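Local coordinates for PA0833-PD protein (Pseudomonas aeruginosa PAO1, PDB 6JFW) that probably anchors the outer membrane to the cell wall by binding peptidoglycan through this periplasmic OmpA C-like domain, at residues 49-60 and 96-106; 79-90 and 108-116. One frame throughout, in Å; residues are numbered along the deposited sequence.

Contact 1: 49-60 and 96-106; sequences YAPLNNLANSFK and YLTAQGVDGTR
Tyr96 reaches from the last turn of helix 79-99 across to the start of helix 49-61. Its CB points at that helix, and with CG anti to the backbone N (chi1 -171°) the ring continues the same way. Leu52 CD1 packs against one ring face near CG and CD1, a CH-pi contact 4.3 Å from the centroid, and CE1 meets Leu52 CB at 3.6 Å. At the opposite edge, CE2 points at the face of the Tyr49 ring in an edge-to-face pair with planes 67° apart, and OH ends 3.3 Å from Tyr49 O. A tyrosine suits this partly exposed place, apolar along its flank and polar at its end.

Farther along, small Ala56 lets the chains come close: its CB meets Leu97 CD2 and Val102 CG2, both at 3.8 Å, and branched Leu97 also sends CD1 to the edge of the Phe59 ring. Arg106 NH1 donates to Phe59 O (2.7 Å, 163°) from above the carbonyl plane, while NH2 bonds Tyr62 O and Asn65 O. Gly101 closes helix 79-99 in a Schellman motif. Here the end of that helix and the loop after it pack on helix 49-61, over the sheet of the OmpA C-like fold, where Phe59 touches Ile67 and Leu97 touches Ile69.

Contact 2: 79-90 and 108-116; sequences RQHNMDLSQRRA and STRGMGPDQ
Arg79 and Asp115 make the charged part of the contact, at its outer end. The guanidinium grips the carboxylate end-on: NH2 donates to Asp115 OD1 at 3.1 Å and NH1 to Asp115 OD2 at 3.2 Å, each oxygen being met on its syn side but tilted out of the carboxylate plane, with the two groups turned 40° apart. The arginine chain is extended until it bends at chi3 (-76°), which swings the group to the turn, and Pro114 CG lies over one guanidinium face near its rim. A long, flexible side chain suits this exposed position.

The buried polar bond is that of Ser86. Gly113 N donates to Ser86 OG (3.1 Å, 156°), and the same oxygen lies close to Asn82 O and Met83 O of its own helix. A serine is short enough to sit between helix and turn while offering an acceptor to the backbone.

These bonds tie helix 79-99 to the type II' turn, Met112 to Asp115, that follows strand 107-111, the second strand of a beta-alpha-beta unit begun by strand 65-72. Gly113 supplies the turn's positive phi.

Close backbone approach rests on glycine: Gly111 CA is 3.9 Å from Gln87 CA and 3.2 Å from Ser86 OG, with no side chain between strand and helix.

Among the apolar and sulfur contacts, Met83, bent at chi2 and chi3, lays SD 3.4 Å from Met112 C. Asn82 CB meets Pro114 CD at 4.1 Å while its ND2 bonds Thr76 O. Ala90 CB touches Thr109 CB at 4.2 Å and closely approaches the carbonyl Arg110 O, a small residue fitting where helix and strand lie near.

How the contacts relate
Both contacts use helix 79-99, but at different ends and against different elements: contact 2 sets its first half on strand 107-111 and the turn after it, whereas contact 1 sets its last turn, and the loop beyond, beside helix 49-61. Their centres are 21 Å apart, and the paired segments alternate along the chain. Each is partly buried. In contact 1 leucine, valine and phenylalanine side chains form the inner part, with Phe59 and Leu97 reaching strand 65-72, and tyrosines lie toward solvent. Contact 2 is built more from backbone, glycine and a serine hydroxyl; strand 107-111 is an outermost strand of the sheet, and the salt bridge lies at the exposed rim.

Contact 1: 49-60 and 96-106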
loop_
_atom_site.group_PDB
_atom_site.type_symbol
_atom_site.label_atom_id
_atom_site.label_comp_id
_atom_site.label_asym_id
_atom_site.label_seq_id
_atom_site.Cartn_x
_atom_site.Cartn_y
_atom_site.Cartn_z
ATOM N N TYR A 49 8.105 -9.729 -2.271
ATOM C CA TYR A 49 9.334 -9.193 -1.698
ATOM C C TYR A 49 10.051 -8.286 -2.688
ATOM O O TYR A 49 10.457 -7.169 -2.345
ATOM C CB TYR A 49 10.245 -10.341 -1.268
ATOM C CG TYR A 49 9.926 -10.896 0.095
ATOM C CD1 TYR A 49 8.614 -11.117 0.491
ATOM C CD2 TYR A 49 10.940 -11.210 0.984
ATOM C CE1 TYR A 49 8.324 -11.626 1.740
ATOM C CE2 TYR A 49 10.663 -11.719 2.233
ATOM C CZ TYR A 49 9.353 -11.926 2.607
ATOM O OH TYR A 49 9.075 -12.436 3.853
ATOM N N ALA A 50 10.213 -8.746 -3.920
ATOM C CA ALA A 50 10.993 -7.999 -4.895
ATOM C C ALA A 50 10.269 -6.733 -5.357
ATOM O O ALA A 50 10.919 -5.689 -5.497
ATOM C CB ALA A 50 11.361 -8.893 -6.078
ATOM N N PRO A 51 8.951 -6.762 -5.615
ATOM C CA PRO A 51 8.242 -5.485 -5.822
ATOM C C PRO A 51 8.455 -4.489 -4.693
ATOM O O PRO A 51 8.710 -3.306 -4.951
ATOM C CB PRO A 51 6.779 -5.925 -5.943
ATOM C CG PRO A 51 6.861 -7.267 -6.553
ATOM C CD PRO A 51 8.089 -7.911 -5.958
ATOM N N LEU A 52 8.372 -4.943 -3.439
ATOM C CA LEU A 52 8.619 -4.047 -2.312
ATOM C C LEU A 52 10.059 -3.551 -2.303
ATOM O O LEU A 52 10.318 -2.394 -1.949
ATOM C CB LEU A 52 8.287 -4.749 -0.998
ATOM C CG LEU A 52 6.804 -4.786 -0.636
ATOM C CD1 LEU A 52 6.561 -5.643 0.596
ATOM C CD2 LEU A 52 6.268 -3.376 -0.433
ATOM N N ASN A 53 11.010 -4.413 -2.675
ATOM C CA ASN A 53 12.397 -3.974 -2.802
ATOM C C ASN A 53 12.515 -2.816 -3.784
ATOM O O ASN A 53 13.219 -1.834 -3.518
ATOM C CB ASN A 53 13.288 -5.132 -3.256
ATOM C CG ASN A 53 13.466 -6.193 -2.191
ATOM O OD1 ASN A 53 13.177 -5.970 -1.017
ATOM N ND2 ASN A 53 13.957 -7.358 -2.601
ATOM N N ASN A 54 11.833 -2.917 -4.927
ATOM C CA ASN A 54 11.867 -1.842 -5.912
ATOM C C ASN A 54 11.221 -0.575 -5.368
ATOM O O ASN A 54 11.727 0.533 -5.590
ATOM C CB ASN A 54 11.173 -2.287 -7.199
ATOM C CG ASN A 54 12.076 -3.115 -8.088
ATOM O OD1 ASN A 54 13.068 -2.615 -8.617
ATOM N ND2 ASN A 54 11.735 -4.387 -8.263
ATOM N N LEU A 55 10.100 -0.716 -4.656
ATOM C CA LEU A 55 9.452 0.444 -4.054
ATOM C C LEU A 55 10.380 1.150 -3.075
ATOM O O LEU A 55 10.474 2.382 -3.075
ATOM C CB LEU A 55 8.161 0.022 -3.352
ATOM C CG LEU A 55 6.926 -0.189 -4.226
ATOM C CD1 LEU A 55 5.731 -0.598 -3.380
ATOM C CD2 LEU A 55 6.621 1.075 -5.000
ATOM N N ALA A 56 11.072 0.381 -2.228
ATOM C CA ALA A 56 11.979 0.985 -1.257
ATOM C C ALA A 56 13.087 1.769 -1.945
ATOM O O ALA A 56 13.466 2.854 -1.488
ATOM C CB ALA A 56 12.568 -0.095 -0.348
ATOM N N ASN A 57 13.617 1.239 -3.052
ATOM C CA ASN A 57 14.657 1.955 -3.785
ATOM C C ASN A 57 14.125 3.261 -4.358
ATOM O O ASN A 57 14.818 4.286 -4.336
ATOM C CB ASN A 57 15.224 1.070 -4.893
ATOM C CG ASN A 57 16.024 -0.097 -4.354
ATOM O OD1 ASN A 57 16.491 -0.068 -3.214
ATOM N ND2 ASN A 57 16.190 -1.131 -5.170
ATOM N N SER A 58 12.893 3.248 -4.871
ATOM C CA SER A 58 12.294 4.472 -5.393
ATOM C C SER A 58 12.111 5.507 -4.288
ATOM O O SER A 58 12.480 6.676 -4.452
ATOM C CB SER A 58 10.954 4.158 -6.058
ATOM O OG SER A 58 10.320 5.346 -6.502
ATOM N N PHE A 59 11.541 5.091 -3.152
ATOM C CA PHE A 59 11.331 6.017 -2.043
ATOM C C PHE A 59 12.651 6.609 -1.563
ATOM O O PHE A 59 12.730 7.804 -1.254
ATOM C CB PHE A 59 10.625 5.313 -0.879
ATOM C CG PHE A 59 9.288 4.706 -1.230
ATOM C CD1 PHE A 59 8.581 5.107 -2.353
ATOM C CD2 PHE A 59 8.736 3.735 -0.411
ATOM C CE1 PHE A 59 7.353 4.539 -2.655
ATOM C CE2 PHE A 59 7.512 3.165 -0.706
ATOM C CZ PHE A 59 6.819 3.567 -1.829
ATOM N N LYS A 60 13.698 5.781 -1.484
ATOM C CA LYS A 60 15.006 6.270 -1.061
ATOM C C LYS A 60 15.580 7.272 -2.050
ATOM O O LYS A 60 16.274 8.212 -1.649
ATOM C CB LYS A 60 15.976 5.103 -0.890
ATOM C CG LYS A 60 15.918 4.448 0.470
ATOM C CD LYS A 60 17.259 3.828 0.834
ATOM C CE LYS A 60 17.509 2.560 0.039
ATOM N NZ LYS A 60 16.232 1.836 -0.222
ATOM N N TYR A 96 8.747 -3.805 6.538
ATOM C CA TYR A 96 9.597 -4.296 5.458
ATOM C C TYR A 96 10.361 -3.152 4.803
ATOM O O TYR A 96 11.577 -3.237 4.601
ATOM C CB TYR A 96 8.757 -5.041 4.420
ATOM C CG TYR A 96 9.586 -5.771 3.385
ATOM C CD1 TYR A 96 10.050 -5.118 2.250
ATOM C CD2 TYR A 96 9.906 -7.112 3.547
ATOM C CE1 TYR A 96 10.813 -5.778 1.307
ATOM C CE2 TYR A 96 10.667 -7.782 2.608
ATOM C CZ TYR A 96 11.117 -7.111 1.490
ATOM O OH TYR A 96 11.874 -7.773 0.552
ATOM N N LEU A 97 9.656 -2.071 4.461
ATOM C CA LEU A 97 10.300 -0.942 3.797
ATOM C C LEU A 97 11.411 -0.349 4.655
ATOM O O LEU A 97 12.466 0.033 4.137
ATOM C CB LEU A 97 9.259 0.123 3.451
ATOM C CG LEU A 97 8.287 -0.240 2.328
ATOM C CD1 LEU A 97 7.160 0.779 2.241
ATOM C CD2 LEU A 97 9.025 -0.339 0.999
ATOM N N THR A 98 11.195 -0.271 5.970
ATOM C CA THR A 98 12.233 0.258 6.851
ATOM C C THR A 98 13.417 -0.696 6.946
ATOM O O THR A 98 14.570 -0.254 7.024
ATOM C CB THR A 98 11.659 0.539 8.240
ATOM O OG1 THR A 98 10.882 -0.583 8.676
ATOM C CG2 THR A 98 10.784 1.774 8.208
ATOM N N ALA A 99 13.155 -2.006 6.941
ATOM C CA ALA A 99 14.247 -2.973 6.914
ATOM C C ALA A 99 15.090 -2.824 5.655
ATOM O O ALA A 99 16.292 -3.116 5.675
ATOM C CB ALA A 99 13.694 -4.394 7.019
ATOM N N GLN A 100 14.486 -2.366 4.560
ATOM C CA GLN A 100 15.210 -2.146 3.314
ATOM C C GLN A 100 15.955 -0.818 3.280
ATOM O O GLN A 100 16.641 -0.541 2.292
ATOM C CB GLN A 100 14.248 -2.230 2.127
ATOM C CG GLN A 100 13.709 -3.626 1.878
ATOM C CD GLN A 100 14.800 -4.605 1.488
ATOM O OE1 GLN A 100 15.325 -4.554 0.375
ATOM N NE2 GLN A 100 15.153 -5.496 2.405
ATOM N N GLY A 101 15.843 0.007 4.317
ATOM C CA GLY A 101 16.614 1.230 4.397
ATOM C C GLY A 101 15.832 2.511 4.216
ATOM O O GLY A 101 16.443 3.587 4.207
ATOM N N VAL A 102 14.511 2.445 4.063
ATOM C CA VAL A 102 13.713 3.662 4.015
ATOM C C VAL A 102 13.678 4.287 5.402
ATOM O O VAL A 102 13.415 3.604 6.400
ATOM C CB VAL A 102 12.298 3.362 3.496
ATOM C CG1 VAL A 102 11.452 4.618 3.525
ATOM C CG2 VAL A 102 12.358 2.798 2.084
ATOM N N ASP A 103 13.963 5.588 5.472
ATOM C CA ASP A 103 13.971 6.302 6.745
ATOM C C ASP A 103 12.610 6.186 7.420
ATOM O O ASP A 103 11.592 6.595 6.855
ATOM C CB ASP A 103 14.337 7.769 6.513
ATOM C CG ASP A 103 14.677 8.510 7.802
ATOM O OD1 ASP A 103 14.166 8.136 8.879
ATOM O OD2 ASP A 103 15.460 9.482 7.733
ATOM N N GLY A 104 12.599 5.626 8.632
ATOM C CA GLY A 104 11.343 5.433 9.338
ATOM C C GLY A 104 10.609 6.728 9.625
ATOM O O GLY A 104 9.379 6.739 9.719
ATOM N N THR A 105 11.346 7.833 9.759
ATOM C CA THR A 105 10.754 9.140 10.017
ATOM C C THR A 105 9.969 9.676 8.822
ATOM O O THR A 105 9.171 10.602 8.989
ATOM C CB THR A 105 11.866 10.113 10.445
ATOM O OG1 THR A 105 12.435 9.659 11.680
ATOM C CG2 THR A 105 11.352 11.536 10.652
ATOM N N ARG A 106 10.138 9.100 7.634
ATOM C CA ARG A 106 9.347 9.517 6.484
ATOM C C ARG A 106 8.020 8.776 6.372
ATOM O O ARG A 106 7.199 9.135 5.521
ATOM C CB ARG A 106 10.148 9.322 5.193
ATOM C CG ARG A 106 11.306 10.287 5.043
ATOM C CD ARG A 106 12.020 10.070 3.728
ATOM N NE ARG A 106 11.116 10.210 2.591
ATOM C CZ ARG A 106 11.379 9.748 1.375
ATOM N NH1 ARG A 106 12.519 9.112 1.142
ATOM N NH2 ARG A 106 10.503 9.917 0.392
#

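Contact 2: 79-90 and 108-116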
loop_
_atom_site.group_PDB
_atom_site.type_symbol
_atom_site.label_atom_id
_atom_site.label_comp_id
_atom_site.label_asym_id
_atom_site.label_seq_id
_atom_site.Cartn_x
_atom_site.Cartn_y
_atom_site.Cartn_z
ATOM N N ARG A 79 -16.162 -3.726 13.055
ATOM C CA ARG A 79 -15.345 -2.581 12.673
ATOM C C ARG A 79 -14.044 -2.552 13.462
ATOM O O ARG A 79 -12.967 -2.343 12.893
ATOM C CB ARG A 79 -16.118 -1.289 12.883
ATOM C CG ARG A 79 -15.247 -0.086 12.741
ATOM C CD ARG A 79 -16.076 1.144 12.817
ATOM N NE ARG A 79 -16.778 1.282 11.545
ATOM C CZ ARG A 79 -16.408 2.082 10.544
ATOM N NH1 ARG A 79 -15.323 2.844 10.674
ATOM N NH2 ARG A 79 -17.122 2.108 9.417
ATOM N N GLN A 80 -14.122 -2.755 14.783
ATOM C CA GLN A 80 -12.916 -2.818 15.605
ATOM C C GLN A 80 -11.948 -3.870 15.081
ATOM O O GLN A 80 -10.742 -3.617 14.962
ATOM C CB GLN A 80 -13.281 -3.113 17.061
ATOM C CG GLN A 80 -12.197 -3.877 17.825
ATOM C CD GLN A 80 -12.576 -4.163 19.265
ATOM O OE1 GLN A 80 -12.583 -5.315 19.701
ATOM N NE2 GLN A 80 -12.885 -3.112 20.014
ATOM N N HIS A 81 -12.460 -5.059 14.757
ATOM C CA HIS A 81 -11.593 -6.141 14.303
ATOM C C HIS A 81 -10.970 -5.825 12.948
ATOM O O HIS A 81 -9.802 -6.149 12.704
ATOM C CB HIS A 81 -12.381 -7.448 14.243
ATOM C CG HIS A 81 -11.536 -8.653 13.972
ATOM N ND1 HIS A 81 -10.456 -8.995 14.757
ATOM C CD2 HIS A 81 -11.613 -9.597 13.005
ATOM C CE1 HIS A 81 -9.903 -10.098 14.284
ATOM N NE2 HIS A 81 -10.586 -10.484 13.221
ATOM N N ASN A 82 -11.734 -5.189 12.055
ATOM C CA ASN A 82 -11.211 -4.843 10.736
ATOM C C ASN A 82 -10.135 -3.769 10.827
ATOM O O ASN A 82 -9.125 -3.833 10.115
ATOM C CB ASN A 82 -12.344 -4.376 9.826
ATOM C CG ASN A 82 -13.168 -5.523 9.291
ATOM O OD1 ASN A 82 -12.673 -6.639 9.136
ATOM N ND2 ASN A 82 -14.434 -5.254 8.999
ATOM N N MET A 83 -10.346 -2.759 11.674
ATOM C CA MET A 83 -9.314 -1.753 11.898
ATOM C C MET A 83 -8.035 -2.405 12.405
ATOM O O MET A 83 -6.933 -2.101 11.931
ATOM C CB MET A 83 -9.820 -0.705 12.890
ATOM C CG MET A 83 -11.063 0.035 12.425
ATOM S SD MET A 83 -10.690 1.480 11.424
ATOM C CE MET A 83 -10.023 2.574 12.670
ATOM N N ASP A 84 -8.176 -3.316 13.370
ATOM C CA ASP A 84 -7.069 -4.133 13.856
ATOM C C ASP A 84 -6.348 -4.832 12.707
ATOM O O ASP A 84 -5.135 -4.681 12.529
ATOM C CB ASP A 84 -7.618 -5.155 14.857
ATOM C CG ASP A 84 -6.539 -5.855 15.655
ATOM O OD1 ASP A 84 -5.482 -6.199 15.086
ATOM O OD2 ASP A 84 -6.763 -6.075 16.862
ATOM N N LEU A 85 -7.095 -5.619 11.930
ATOM C CA LEU A 85 -6.497 -6.388 10.842
ATOM C C LEU A 85 -5.826 -5.480 9.820
ATOM O O LEU A 85 -4.730 -5.783 9.335
ATOM C CB LEU A 85 -7.563 -7.250 10.169
ATOM C CG LEU A 85 -8.127 -8.417 10.979
ATOM C CD1 LEU A 85 -9.276 -9.073 10.232
ATOM C CD2 LEU A 85 -7.032 -9.426 11.272
ATOM N N SER A 86 -6.473 -4.365 9.476
ATOM C CA SER A 86 -5.898 -3.456 8.489
ATOM C C SER A 86 -4.657 -2.762 9.034
ATOM O O SER A 86 -3.688 -2.545 8.298
ATOM C CB SER A 86 -6.945 -2.432 8.048
ATOM O OG SER A 86 -7.302 -1.575 9.117
ATOM N N GLN A 87 -4.670 -2.403 10.320
ATOM C CA GLN A 87 -3.475 -1.852 10.952
ATOM C C GLN A 87 -2.316 -2.839 10.896
ATOM O O GLN A 87 -1.171 -2.450 10.628
ATOM C CB GLN A 87 -3.787 -1.467 12.400
ATOM C CG GLN A 87 -2.563 -1.308 13.288
ATOM C CD GLN A 87 -2.159 0.144 13.506
ATOM O OE1 GLN A 87 -2.377 0.989 12.652
ATOM N NE2 GLN A 87 -1.566 0.426 14.655
ATOM N N ARG A 88 -2.592 -4.126 11.137
ATOM C CA ARG A 88 -1.546 -5.147 11.085
ATOM C C ARG A 88 -0.896 -5.208 9.710
ATOM O O ARG A 88 0.324 -5.382 9.598
ATOM C CB ARG A 88 -2.121 -6.519 11.430
ATOM C CG ARG A 88 -2.599 -6.714 12.856
ATOM C CD ARG A 88 -3.099 -8.145 13.021
ATOM N NE ARG A 88 -4.118 -8.274 14.059
ATOM C CZ ARG A 88 -4.743 -9.411 14.352
ATOM N NH1 ARG A 88 -4.451 -10.522 13.688
ATOM N NH2 ARG A 88 -5.658 -9.438 15.309
ATOM N N ARG A 89 -1.698 -5.095 8.652
ATOM C CA ARG A 89 -1.160 -5.237 7.304
ATOM C C ARG A 89 -0.332 -4.020 6.908
ATOM O O ARG A 89 0.712 -4.157 6.258
ATOM C CB ARG A 89 -2.303 -5.498 6.320
ATOM C CG ARG A 89 -2.828 -6.932 6.416
ATOM C CD ARG A 89 -3.957 -7.254 5.444
ATOM N NE ARG A 89 -4.023 -8.696 5.203
ATOM C CZ ARG A 89 -4.715 -9.272 4.224
ATOM N NH1 ARG A 89 -5.425 -8.536 3.381
ATOM N NH2 ARG A 89 -4.697 -10.591 4.092
ATOM N N ALA A 90 -0.764 -2.822 7.309
ATOM C CA ALA A 90 0.033 -1.626 7.055
ATOM C C ALA A 90 1.341 -1.659 7.837
ATOM O O ALA A 90 2.378 -1.199 7.343
ATOM C CB ALA A 90 -0.772 -0.375 7.402
ATOM N N SER A 108 4.349 7.083 7.813
ATOM C CA SER A 108 3.252 6.989 8.763
ATOM C C SER A 108 2.324 5.879 8.294
ATOM O O SER A 108 2.204 5.625 7.093
ATOM C CB SER A 108 2.483 8.313 8.897
ATOM O OG SER A 108 1.767 8.620 7.714
ATOM N N THR A 109 1.697 5.188 9.244
ATOM C CA THR A 109 0.819 4.084 8.885
ATOM C C THR A 109 -0.491 4.174 9.646
ATOM O O THR A 109 -0.525 4.589 10.810
ATOM C CB THR A 109 1.455 2.710 9.149
ATOM O OG1 THR A 109 1.247 2.334 10.515
ATOM C CG2 THR A 109 2.940 2.734 8.853
ATOM N N ARG A 110 -1.567 3.782 8.968
ATOM C CA ARG A 110 -2.895 3.704 9.550
ATOM C C ARG A 110 -3.565 2.427 9.079
ATOM O O ARG A 110 -3.237 1.885 8.020
ATOM C CB ARG A 110 -3.762 4.901 9.150
ATOM C CG ARG A 110 -2.970 6.152 8.872
ATOM C CD ARG A 110 -3.865 7.313 8.472
ATOM N NE ARG A 110 -5.148 7.285 9.159
ATOM C CZ ARG A 110 -6.322 7.255 8.536
ATOM N NH1 ARG A 110 -7.441 7.229 9.233
ATOM N NH2 ARG A 110 -6.374 7.253 7.215
ATOM N N GLY A 111 -4.494 1.941 9.890
ATOM C CA GLY A 111 -5.532 1.033 9.440
ATOM C C GLY A 111 -6.821 1.830 9.341
ATOM O O GLY A 111 -7.093 2.685 10.188
ATOM N N MET A 112 -7.591 1.574 8.289
ATOM C CA MET A 112 -8.859 2.255 8.091
ATOM C C MET A 112 -10.040 1.305 8.082
ATOM O O MET A 112 -11.183 1.762 7.970
ATOM C CB MET A 112 -8.828 3.059 6.789
ATOM C CG MET A 112 -7.893 4.234 6.871
ATOM S SD MET A 112 -8.794 5.778 6.962
ATOM C CE MET A 112 -9.108 6.040 5.227
ATOM N N GLY A 113 -9.795 0.005 8.218
ATOM C CA GLY A 113 -10.842 -0.980 8.163
ATOM C C GLY A 113 -11.681 -0.837 6.914
ATOM O O GLY A 113 -11.171 -0.681 5.800
ATOM N N PRO A 114 -13.003 -0.848 7.087
ATOM C CA PRO A 114 -13.910 -0.852 5.936
ATOM C C PRO A 114 -14.198 0.517 5.341
ATOM O O PRO A 114 -15.008 0.601 4.410
ATOM C CB PRO A 114 -15.190 -1.477 6.517
ATOM C CG PRO A 114 -15.084 -1.318 8.021
ATOM C CD PRO A 114 -13.724 -0.795 8.369
ATOM N N ASP A 115 -13.567 1.583 5.825
ATOM C CA ASP A 115 -13.847 2.905 5.283
ATOM C C ASP A 115 -13.226 3.070 3.898
ATOM O O ASP A 115 -12.261 2.394 3.531
ATOM C CB ASP A 115 -13.332 3.996 6.219
ATOM C CG ASP A 115 -14.113 4.066 7.515
ATOM O OD1 ASP A 115 -15.306 3.698 7.510
ATOM O OD2 ASP A 115 -13.533 4.491 8.536
ATOM N N GLN A 116 -13.800 3.994 3.135
ATOM C CA GLN A 116 -13.393 4.273 1.763
ATOM C C GLN A 116 -13.248 3.009 0.901
ATOM O O GLN A 116 -12.173 2.757 0.353
ATOM C CB GLN A 116 -12.096 5.070 1.745
ATOM C CG GLN A 116 -12.124 6.367 2.525
ATOM C CD GLN A 116 -10.807 7.112 2.432
ATOM O OE1 GLN A 116 -9.761 6.515 2.174
ATOM N NE2 GLN A 116 -10.850 8.423 2.641
#